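Local coordinates for putative cytochrome P450 120 (Synechocystis sp., PDB 2VE4), which binds heme and probably acts as a cytochrome P450 monooxygenase, using molecular oxygen to oxidise a substrate, at residues Gly53-Phe58 against Lys338-Ser343; Ala62-Phe67 against Cys329-Phe334; Thr75-Trp80 against Phe322-Gln327. One frame throughout, in Å; residues are numbered along the deposited sequence.

Contact 1: Gly53-Phe58 against Lys338-Ser343; sequences GKNVIF and KGWLVS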
loop_
_atom_site.group_PDB
_atom_site.type_symbol
_atom_site.label_atom_id
_atom_site.label_comp_id
_atom_site.label_asym_id
_atom_site.label_seq_id
_atom_site.Cartn_x
_atom_site.Cartn_y
_atom_site.Cartn_z
ATOM N N GLY A 53 -1.178 21.546 -14.612
ATOM C CA GLY A 53 -1.418 22.930 -14.189
ATOM C C GLY A 53 -0.829 23.318 -12.851
ATOM O O GLY A 53 -1.125 24.391 -12.331
ATOM N N LYS A 54 -0.017 22.422 -12.294
ATOM C CA LYS A 54 0.726 22.654 -11.055
ATOM C C LYS A 54 2.210 22.471 -11.342
ATOM O O LYS A 54 2.592 21.548 -12.071
ATOM C CB LYS A 54 0.309 21.647 -9.974
ATOM C CG LYS A 54 -1.092 21.838 -9.419
ATOM C CD LYS A 54 -1.107 23.039 -8.495
ATOM C CE LYS A 54 -2.494 23.342 -7.931
ATOM N NZ LYS A 54 -2.321 24.324 -6.795
ATOM N N ASN A 55 3.036 23.351 -10.776
ATOM C CA ASN A 55 4.479 23.117 -10.765
ATOM C C ASN A 55 4.862 22.166 -9.647
ATOM O O ASN A 55 4.286 22.196 -8.549
ATOM C CB ASN A 55 5.253 24.417 -10.628
ATOM C CG ASN A 55 4.829 25.450 -11.634
ATOM O OD1 ASN A 55 4.633 25.139 -12.800
ATOM N ND2 ASN A 55 4.685 26.685 -11.190
ATOM N N VAL A 56 5.852 21.333 -9.932
ATOM C CA VAL A 56 6.155 20.180 -9.096
ATOM C C VAL A 56 7.668 19.958 -8.946
ATOM O O VAL A 56 8.394 19.927 -9.937
ATOM C CB VAL A 56 5.486 18.866 -9.663
ATOM C CG1 VAL A 56 5.891 17.644 -8.832
ATOM C CG2 VAL A 56 3.964 18.998 -9.754
ATOM N N ILE A 57 8.111 19.779 -7.700
ATOM C CA ILE A 57 9.492 19.448 -7.382
ATOM C C ILE A 57 9.608 17.967 -7.025
ATOM O O ILE A 57 8.910 17.472 -6.139
ATOM C CB ILE A 57 10.023 20.345 -6.215
ATOM C CG1 ILE A 57 10.227 21.782 -6.709
ATOM C CG2 ILE A 57 11.324 19.792 -5.629
ATOM C CD1 ILE A 57 10.043 22.839 -5.623
ATOM N N PHE A 58 10.484 17.266 -7.735
ATOM C CA PHE A 58 10.818 15.899 -7.389
ATOM C C PHE A 58 12.066 15.853 -6.498
ATOM O O PHE A 58 13.151 16.279 -6.918
ATOM C CB PHE A 58 11.052 15.072 -8.648
ATOM C CG PHE A 58 9.791 14.642 -9.349
ATOM C CD1 PHE A 58 8.982 15.569 -10.016
ATOM C CD2 PHE A 58 9.433 13.310 -9.377
ATOM C CE1 PHE A 58 7.836 15.165 -10.673
ATOM C CE2 PHE A 58 8.283 12.904 -10.027
ATOM C CZ PHE A 58 7.487 13.834 -10.674
ATOM N N LYS A 338 5.176 28.239 -2.248
ATOM C CA LYS A 338 3.760 28.000 -1.951
ATOM C C LYS A 338 3.011 27.475 -3.168
ATOM O O LYS A 338 3.278 27.903 -4.291
ATOM C CB LYS A 338 3.118 29.318 -1.509
ATOM C CG LYS A 338 2.339 29.272 -0.192
ATOM C CD LYS A 338 0.824 29.224 -0.401
ATOM C CE LYS A 338 0.162 30.602 -0.277
ATOM N NZ LYS A 338 -0.137 30.997 1.150
ATOM N N GLY A 339 2.084 26.535 -2.955
ATOM C CA GLY A 339 1.200 26.057 -4.033
ATOM C C GLY A 339 1.832 25.353 -5.224
ATOM O O GLY A 339 1.166 25.102 -6.231
ATOM N N TRP A 340 3.126 25.073 -5.137
ATOM C CA TRP A 340 3.755 24.106 -6.022
ATOM C C TRP A 340 3.542 22.772 -5.332
ATOM O O TRP A 340 3.016 22.745 -4.219
ATOM C CB TRP A 340 5.262 24.354 -6.130
ATOM C CG TRP A 340 5.689 25.481 -7.003
ATOM C CD1 TRP A 340 5.102 26.718 -7.124
ATOM C CD2 TRP A 340 6.842 25.498 -7.844
ATOM N NE1 TRP A 340 5.808 27.481 -8.013
ATOM C CE2 TRP A 340 6.881 26.762 -8.471
ATOM C CE3 TRP A 340 7.842 24.561 -8.139
ATOM C CZ2 TRP A 340 7.893 27.122 -9.368
ATOM C CZ3 TRP A 340 8.837 24.903 -9.045
ATOM C CH2 TRP A 340 8.861 26.183 -9.644
ATOM N N LEU A 341 3.990 21.683 -5.958
ATOM C CA LEU A 341 3.848 20.336 -5.374
ATOM C C LEU A 341 5.199 19.657 -5.140
ATOM O O LEU A 341 6.178 19.930 -5.850
ATOM C CB LEU A 341 2.955 19.426 -6.266
ATOM C CG LEU A 341 1.541 19.852 -6.721
ATOM C CD1 LEU A 341 0.872 18.766 -7.535
ATOM C CD2 LEU A 341 0.669 20.207 -5.561
ATOM N N VAL A 342 5.252 18.751 -4.164
ATOM C CA VAL A 342 6.466 17.984 -3.916
ATOM C C VAL A 342 6.194 16.486 -4.033
ATOM O O VAL A 342 5.246 15.971 -3.455
ATOM C CB VAL A 342 7.139 18.341 -2.553
ATOM C CG1 VAL A 342 8.539 17.781 -2.485
ATOM C CG2 VAL A 342 7.226 19.838 -2.383
ATOM N N SER A 343 7.032 15.807 -4.809
ATOM C CA SER A 343 6.937 14.378 -5.007
ATOM C C SER A 343 8.152 13.675 -4.438
ATOM O O SER A 343 9.283 13.910 -4.893
ATOM C CB SER A 343 6.851 14.043 -6.493
ATOM O OG SER A 343 7.633 12.886 -6.766
HETATM O O HOH W 1 1.694 24.934 -9.177
#

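Contact 2: Ala62-Phe67 against Cys329-Phe334; sequences ALANRF and CQFQGF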
loop_
_atom_site.group_PDB
_atom_site.type_symbol
_atom_site.label_atom_id
_atom_site.label_comp_id
_atom_site.label_asym_id
_atom_site.label_seq_id
_atom_site.Cartn_x
_atom_site.Cartn_y
_atom_site.Cartn_z
ATOM N N ALA A 62 16.931 10.048 2.106
ATOM C CA ALA A 62 16.632 10.251 3.534
ATOM C C ALA A 62 16.452 11.699 3.977
ATOM O O ALA A 62 15.621 11.999 4.841
ATOM C CB ALA A 62 17.705 9.574 4.383
ATOM N N LEU A 63 17.236 12.604 3.409
ATOM C CA LEU A 63 17.197 13.995 3.856
ATOM C C LEU A 63 15.928 14.720 3.368
ATOM O O LEU A 63 15.391 15.589 4.058
ATOM C CB LEU A 63 18.477 14.721 3.433
ATOM C CG LEU A 63 19.166 15.530 4.541
ATOM C CD1 LEU A 63 19.791 14.599 5.578
ATOM C CD2 LEU A 63 20.217 16.486 3.979
ATOM N N ALA A 64 15.459 14.335 2.179
ATOM C CA ALA A 64 14.222 14.847 1.589
ATOM C C ALA A 64 12.992 14.335 2.348
ATOM O O ALA A 64 12.072 15.092 2.633
ATOM C CB ALA A 64 14.162 14.443 0.138
ATOM N N ASN A 65 12.994 13.046 2.680
ATOM C CA ASN A 65 11.951 12.429 3.509
ATOM C C ASN A 65 11.788 13.095 4.872
ATOM O O ASN A 65 10.683 13.516 5.235
ATOM C CB ASN A 65 12.229 10.933 3.675
ATOM C CG ASN A 65 12.171 10.177 2.355
ATOM O OD1 ASN A 65 11.688 10.695 1.343
ATOM N ND2 ASN A 65 12.655 8.938 2.361
ATOM N N ARG A 66 12.888 13.210 5.619
ATOM C CA ARG A 66 12.875 13.953 6.876
ATOM C C ARG A 66 12.227 15.335 6.717
ATOM O O ARG A 66 11.430 15.745 7.551
ATOM C CB ARG A 66 14.288 14.064 7.477
ATOM C CG ARG A 66 14.322 14.840 8.812
ATOM C CD ARG A 66 15.355 14.297 9.793
ATOM N NE ARG A 66 15.276 14.983 11.091
ATOM C CZ ARG A 66 16.051 14.711 12.148
ATOM N NH1 ARG A 66 16.982 13.758 12.086
ATOM N NH2 ARG A 66 15.901 15.398 13.275
ATOM N N PHE A 67 12.567 16.040 5.644
ATOM C CA PHE A 67 11.987 17.353 5.341
ATOM C C PHE A 67 10.457 17.275 5.178
ATOM O O PHE A 67 9.712 18.050 5.799
ATOM C CB PHE A 67 12.691 17.927 4.100
ATOM C CG PHE A 67 11.967 19.061 3.431
ATOM C CD1 PHE A 67 11.791 20.284 4.077
ATOM C CD2 PHE A 67 11.506 18.923 2.119
ATOM C CE1 PHE A 67 11.126 21.348 3.435
ATOM C CE2 PHE A 67 10.842 19.977 1.474
ATOM C CZ PHE A 67 10.655 21.187 2.131
ATOM N N CYS A 329 8.663 27.810 1.539
ATOM C CA CYS A 329 9.675 27.198 2.389
ATOM C C CYS A 329 10.897 26.821 1.553
ATOM O O CYS A 329 10.909 27.047 0.345
ATOM C CB CYS A 329 9.097 25.995 3.162
ATOM S SG CYS A 329 9.063 24.406 2.256
ATOM N N GLN A 330 11.910 26.235 2.196
ATOM C CA GLN A 330 13.231 26.049 1.582
ATOM C C GLN A 330 13.895 24.760 2.044
ATOM O O GLN A 330 13.807 24.397 3.221
ATOM C CB GLN A 330 14.123 27.278 1.890
ATOM C CG GLN A 330 15.641 27.094 1.703
ATOM C CD GLN A 330 16.398 27.021 3.029
ATOM O OE1 GLN A 330 16.533 28.022 3.731
ATOM N NE2 GLN A 330 16.898 25.838 3.368
ATOM N N PHE A 331 14.555 24.077 1.110
ATOM C CA PHE A 331 15.239 22.820 1.393
ATOM C C PHE A 331 16.418 22.635 0.463
ATOM O O PHE A 331 16.305 22.839 -0.744
ATOM C CB PHE A 331 14.287 21.617 1.284
ATOM C CG PHE A 331 14.988 20.274 1.278
ATOM C CD1 PHE A 331 15.402 19.681 2.471
ATOM C CD2 PHE A 331 15.237 19.609 0.079
ATOM C CE1 PHE A 331 16.057 18.433 2.464
ATOM C CE2 PHE A 331 15.887 18.361 0.062
ATOM C CZ PHE A 331 16.297 17.778 1.253
ATOM N N GLN A 332 17.531 22.199 1.054
ATOM C CA GLN A 332 18.850 22.146 0.420
ATOM C C GLN A 332 19.221 23.421 -0.340
ATOM O O GLN A 332 19.717 23.377 -1.480
ATOM C CB GLN A 332 19.031 20.874 -0.399
ATOM C CG GLN A 332 19.525 19.715 0.469
ATOM C CD GLN A 332 20.424 18.741 -0.281
ATOM O OE1 GLN A 332 21.307 18.123 0.316
ATOM N NE2 GLN A 332 20.203 18.601 -1.594
ATOM N N GLY A 333 18.967 24.552 0.329
ATOM C CA GLY A 333 19.214 25.883 -0.227
ATOM C C GLY A 333 18.269 26.316 -1.340
ATOM O O GLY A 333 18.004 27.526 -1.487
ATOM N N PHE A 334 17.798 25.328 -2.128
ATOM C CA PHE A 334 16.735 25.482 -3.153
ATOM C C PHE A 334 15.440 26.045 -2.563
ATOM O O PHE A 334 15.116 25.814 -1.387
ATOM C CB PHE A 334 16.400 24.141 -3.820
ATOM C CG PHE A 334 17.364 23.710 -4.892
ATOM C CD1 PHE A 334 18.005 22.475 -4.805
ATOM C CD2 PHE A 334 17.611 24.507 -5.996
ATOM C CE1 PHE A 334 18.897 22.044 -5.797
ATOM C CE2 PHE A 334 18.489 24.095 -6.995
ATOM C CZ PHE A 334 19.138 22.857 -6.895
#

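Contact 3: Thr75-Trp80 against Phe322-Gln327; sequences TFQATW and FRELIQ. With HEM (protoporphyrin IX containing Fe), chain C.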
loop_
_atom_site.group_PDB
_atom_site.type_symbol
_atom_site.label_atom_id
_atom_site.label_comp_id
_atom_site.label_asym_id
_atom_site.label_seq_id
_atom_site.Cartn_x
_atom_site.Cartn_y
_atom_site.Cartn_z
ATOM N N THR A 75 3.312 23.004 6.703
ATOM C CA THR A 75 4.015 23.018 5.414
ATOM C C THR A 75 3.270 22.269 4.289
ATOM O O THR A 75 2.913 22.889 3.271
ATOM C CB THR A 75 5.467 22.434 5.540
ATOM O OG1 THR A 75 6.011 22.703 6.843
ATOM C CG2 THR A 75 6.388 22.997 4.461
ATOM N N PHE A 76 3.049 20.954 4.474
ATOM C CA PHE A 76 2.473 20.058 3.429
ATOM C C PHE A 76 1.059 19.542 3.687
ATOM O O PHE A 76 0.703 19.184 4.807
ATOM C CB PHE A 76 3.344 18.816 3.204
ATOM C CG PHE A 76 4.813 19.095 3.107
ATOM C CD1 PHE A 76 5.631 18.949 4.228
ATOM C CD2 PHE A 76 5.384 19.475 1.895
ATOM C CE1 PHE A 76 6.994 19.206 4.151
ATOM C CE2 PHE A 76 6.746 19.723 1.805
ATOM C CZ PHE A 76 7.554 19.583 2.938
ATOM N N GLN A 77 0.272 19.476 2.620
ATOM C CA GLN A 77 -1.033 18.808 2.639
ATOM C C GLN A 77 -1.159 17.814 1.459
ATOM O O GLN A 77 -0.500 17.975 0.428
ATOM C CB GLN A 77 -2.182 19.819 2.642
ATOM C CG GLN A 77 -2.158 20.805 1.493
ATOM C CD GLN A 77 -3.411 21.660 1.402
ATOM O OE1 GLN A 77 -3.878 21.982 0.303
ATOM N NE2 GLN A 77 -3.969 22.025 2.552
ATOM N N ALA A 78 -1.985 16.779 1.632
ATOM C CA ALA A 78 -2.149 15.745 0.608
ATOM C C ALA A 78 -2.667 16.372 -0.667
ATOM O O ALA A 78 -3.205 17.478 -0.640
ATOM C CB ALA A 78 -3.079 14.630 1.076
ATOM N N THR A 79 -2.470 15.674 -1.778
ATOM C CA THR A 79 -2.904 16.146 -3.077
ATOM C C THR A 79 -3.139 14.913 -3.972
ATOM O O THR A 79 -2.352 13.969 -3.962
ATOM C CB THR A 79 -1.899 17.206 -3.656
ATOM O OG1 THR A 79 -2.482 17.929 -4.758
ATOM C CG2 THR A 79 -0.579 16.580 -4.061
ATOM N N TRP A 80 -4.250 14.931 -4.708
ATOM C CA TRP A 80 -4.677 13.842 -5.561
ATOM C C TRP A 80 -5.108 14.366 -6.919
ATOM O O TRP A 80 -5.631 15.469 -6.993
ATOM C CB TRP A 80 -5.881 13.155 -4.916
ATOM C CG TRP A 80 -5.530 12.451 -3.658
ATOM C CD1 TRP A 80 -5.801 12.861 -2.389
ATOM C CD2 TRP A 80 -4.788 11.237 -3.544
ATOM N NE1 TRP A 80 -5.292 11.966 -1.489
ATOM C CE2 TRP A 80 -4.675 10.949 -2.171
ATOM C CE3 TRP A 80 -4.225 10.347 -4.475
ATOM C CZ2 TRP A 80 -4.020 9.812 -1.695
ATOM C CZ3 TRP A 80 -3.574 9.207 -3.999
ATOM C CH2 TRP A 80 -3.482 8.953 -2.619
ATOM N N PHE A 322 2.928 12.409 -3.198
ATOM C CA PHE A 322 2.875 13.818 -3.522
ATOM C C PHE A 322 2.334 14.581 -2.341
ATOM O O PHE A 322 1.581 14.029 -1.521
ATOM C CB PHE A 322 1.984 14.075 -4.758
ATOM C CG PHE A 322 2.602 13.624 -6.053
ATOM C CD1 PHE A 322 2.545 12.287 -6.444
ATOM C CD2 PHE A 322 3.249 14.530 -6.880
ATOM C CE1 PHE A 322 3.140 11.861 -7.632
ATOM C CE2 PHE A 322 3.830 14.108 -8.080
ATOM C CZ PHE A 322 3.778 12.776 -8.454
ATOM N N ARG A 323 2.732 15.849 -2.256
ATOM C CA ARG A 323 2.220 16.781 -1.262
ATOM C C ARG A 323 2.148 18.125 -1.956
ATOM O O ARG A 323 2.796 18.314 -2.980
ATOM C CB ARG A 323 3.154 16.882 -0.048
ATOM C CG ARG A 323 3.352 15.599 0.759
ATOM C CD ARG A 323 2.125 15.239 1.608
ATOM N NE ARG A 323 2.410 14.094 2.465
ATOM C CZ ARG A 323 2.256 12.819 2.113
ATOM N NH1 ARG A 323 1.814 12.491 0.902
ATOM N NH2 ARG A 323 2.551 11.859 2.976
ATOM N N GLU A 324 1.341 19.034 -1.413
ATOM C CA GLU A 324 1.279 20.417 -1.867
ATOM C C GLU A 324 1.735 21.361 -0.765
ATOM O O GLU A 324 1.222 21.289 0.351
ATOM C CB GLU A 324 -0.144 20.795 -2.251
ATOM C CG GLU A 324 -0.232 22.220 -2.762
ATOM C CD GLU A 324 -1.631 22.668 -3.064
ATOM O OE1 GLU A 324 -2.584 22.106 -2.473
ATOM O OE2 GLU A 324 -1.771 23.601 -3.884
ATOM N N LEU A 325 2.675 22.249 -1.091
ATOM C CA LEU A 325 3.122 23.323 -0.180
ATOM C C LEU A 325 2.026 24.339 0.125
ATOM O O LEU A 325 1.499 24.985 -0.791
ATOM C CB LEU A 325 4.299 24.109 -0.770
ATOM C CG LEU A 325 5.716 23.592 -1.034
ATOM C CD1 LEU A 325 6.101 22.418 -0.159
ATOM C CD2 LEU A 325 5.920 23.290 -2.517
ATOM N N ILE A 326 1.699 24.477 1.409
ATOM C CA ILE A 326 0.821 25.554 1.881
ATOM C C ILE A 326 1.615 26.698 2.537
ATOM O O ILE A 326 1.041 27.693 2.998
ATOM C CB ILE A 326 -0.299 25.057 2.853
ATOM C CG1 ILE A 326 0.189 23.888 3.729
ATOM C CG2 ILE A 326 -1.576 24.728 2.065
ATOM C CD1 ILE A 326 -0.764 23.487 4.863
ATOM N N GLN A 327 2.933 26.537 2.592
ATOM C CA GLN A 327 3.817 27.609 3.007
ATOM C C GLN A 327 4.964 27.689 2.036
ATOM O O GLN A 327 5.406 26.674 1.496
ATOM C CB GLN A 327 4.344 27.399 4.432
ATOM C CG GLN A 327 3.345 27.820 5.515
ATOM C CD GLN A 327 3.931 27.831 6.928
ATOM O OE1 GLN A 327 5.099 27.503 7.137
ATOM N NE2 GLN A 327 3.111 28.214 7.905
HETATM C CHA HEM C . -1.059 5.230 3.067
HETATM C CHB HEM C . 2.259 1.959 1.776
HETATM C CHC HEM C . -0.769 -1.679 2.947
HETATM C CHD HEM C . -3.897 1.630 4.669
HETATM C C1A HEM C . 0.127 4.668 2.650
HETATM C C2A HEM C . 1.342 5.366 2.280
HETATM C C3A HEM C . 2.265 4.454 1.936
HETATM C C4A HEM C . 1.658 3.155 2.052
HETATM C CMA HEM C . 3.712 4.718 1.469
HETATM C CAA HEM C . 1.567 6.886 2.321
HETATM C CBA HEM C . 0.905 7.594 1.145
HETATM C CGA HEM C . 1.615 8.904 0.915
HETATM O O1A HEM C . 2.827 8.979 1.168
HETATM O O2A HEM C . 1.001 9.900 0.484
HETATM C C1B HEM C . 1.718 0.705 2.028
HETATM C C2B HEM C . 2.455 -0.535 1.909
HETATM C C3B HEM C . 1.644 -1.544 2.206
HETATM C C4B HEM C . 0.345 -0.984 2.545
HETATM C CMB HEM C . 3.922 -0.715 1.489
HETATM C CAB HEM C . 2.165 -3.008 2.200
HETATM C CBB HEM C . 1.371 -4.068 2.240
HETATM C C1C HEM C . -1.880 -1.107 3.521
HETATM C C2C HEM C . -3.046 -1.792 4.040
HETATM C C3C HEM C . -3.905 -0.865 4.508
HETATM C C4C HEM C . -3.300 0.432 4.309
HETATM C CMC HEM C . -3.226 -3.322 4.054
HETATM C CAC HEM C . -5.302 -1.030 5.172
HETATM C CBC HEM C . -5.689 -2.193 5.706
HETATM C C1D HEM C . -3.503 2.909 4.354
HETATM C C2D HEM C . -4.281 4.134 4.539
HETATM C C3D HEM C . -3.386 5.250 4.026
HETATM C C4D HEM C . -2.169 4.588 3.579
HETATM C CMD HEM C . -5.693 4.363 5.118
HETATM C CAD HEM C . -3.770 6.755 4.031
HETATM C CBD HEM C . -3.373 7.327 5.392
HETATM C CGD HEM C . -3.741 8.785 5.529
HETATM O O1D HEM C . -3.764 9.271 6.695
HETATM O O2D HEM C . -4.022 9.468 4.491
HETATM N NA HEM C . 0.355 3.323 2.494
HETATM N NB HEM C . 0.420 0.404 2.434
HETATM N NC HEM C . -2.068 0.237 3.710
HETATM N ND HEM C . -2.289 3.218 3.783
HETATM FE FE HEM C . -0.971 1.780 3.286
#

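Contact 1: Gly53-Phe58 against Lys338-Ser343
Ile57 is bonded at both ends of its backbone to the neighbouring strand: Ile57 N lies 2.7 Å from Leu341 O, and Ile57 O takes the N-H of Ser343 at 2.8 Å from Ser343 N. Both bonds are almost straight, 170° at the hydrogen. One residue bonded to two partners that flank Val342 is the pattern of parallel strands, and here it joins 54-58 to 341-344 within the mixed five-stranded sheet of the P450 fold, which pairs an early strand with a late one. A third bond, from Leu341 N to Asn55 O (2.7 Å), is more bent at 148°. Beyond it a water continues the connection, accepting from Asn55 N and donating to Gly339 O.

Lys54 sends its ammonium to a salt bridge with Glu324 of strand 321-325, on the far side of 341-344, while Lys54 CB rests against Leu341 CD1 and crosses that side chain at about a right angle. On the same face Val56 CG2 meets Leu341 CB at 3.7 Å. Asn55 CB packs over one face of the Trp340 indole, 3.5 Å from the centroid of the six-membered ring. CG of Asn55 lies anti to the carbonyl carbon (chi1 -52°), and OD1 bonds to Arg50 NE. Ile57 CD1 approaches the same indole obliquely. At the far end, Ser343 CB stands over the centre of the Phe58 ring, 4.0 Å from its centroid.

Contact 2: Ala62-Phe67 against Cys329-Phe334
Leu63 O, on the helix 62-68, is approached by two groups: Phe67 N, one helical turn on, donates to it across 3.3 Å, and on the other segment Phe331 CE1 comes to 3.3 Å from Leu63 O. The hairpin reverses through a type I' turn, Phe331 to Phe334, and Phe331 N bonds to Phe334 O at 3.1 Å beside it. The two segments share no hydrogen bond; rings, methyl groups and sulfur join them. In P450 terms helix B packs here on the small hairpin 329-336, its axis running nearly antiparallel to the strand 329-331, at 159°.

Phe67 and Phe331 carry the contact as an offset stack, centroids 4.7 Å apart and planes 18° from parallel. The offset puts Phe331 CB, rather than its ring, over the centre of Phe67, 3.6 Å from the centroid. Phe67 reaches this place with CG anti to its N (chi1 163°), its ring extended toward the hairpin. Cys329 SG lies in the plane of that ring, at the edge, 3.6 Å from Phe67 CZ. Phe331 CZ presses on Ala64 CA at 3.6 Å, while Gln332 CG covers the face of Phe331 turned from Phe67. Phe76 and Phe336 also meet the Phe67 ring, edge-to-face. Shortening Phe67 to an alanine would probably leave Phe331 without its stacking partner and open a gap beside the sulfur. The joint is therefore one of dispersion and shape, with little directional bonding to hold helix and hairpin together.

Contact 3: Thr75-Trp80 against Phe322-Gln327
Gln77 and Glu324 form the hydrogen-bonded pair of a short antiparallel pairing, where 76-77 makes the edge of the P450 mixed sheet beside 321-325. Glu324 N is 2.8 Å from Gln77 O, and the return bond from Gln77 N to Glu324 O is longer, 3.1 Å, with the donor tilted from the carbonyl plane. Ile326 N adds a third, 2.7 Å from Thr75 O and nearly straight.

Arg323 bonds to the heme. Its chain bends at chi2 (-74°), bringing the guanidinium edge to a heme propionate: Arg323 NH1 is 2.7 Å from heme O2A, and Arg323 NH2 makes a weak bond to heme O1A. Arg323 NH1 also donates an N-H to Phe322 O, 2.9 Å away, which helps fix the rotation of the group. His101, Arg105 and Arg389 are hydrogen-bonded to the heme as well, and Cys391, by similarity, is its axial ligand. Separately, Glu324 OE2 forms a salt bridge with Lys54.

Apolar contacts complete the pairing. Phe76 and Leu325 lie side by side, CE2 of Phe76 3.4 Å from CD1 of Leu325, and Phe76 CB touches Arg323 CB. At the other end, Thr79 CG2 rests 3.7 Å from Phe322 CB.

How the contacts relate
Contacts 1 and 3 belong to the same mixed sheet, their centres about 8 Å apart: strand 341-344 of contact 1 lies next to strand 321-325 of contact 3, so the two meet along a shared strand boundary, for instance through Val342 and Arg323. Contact 2 is about 14 Å from each, on helix 62-68 and the hairpin beginning with 329-331. Along the chain the order is nested: contact 3 inside the loop closed by contact 2, and that inside contact 1. Segments from before and after the long, mostly helical middle of the chain are thus brought together three times, and contact 3 connects this sheet to the heme.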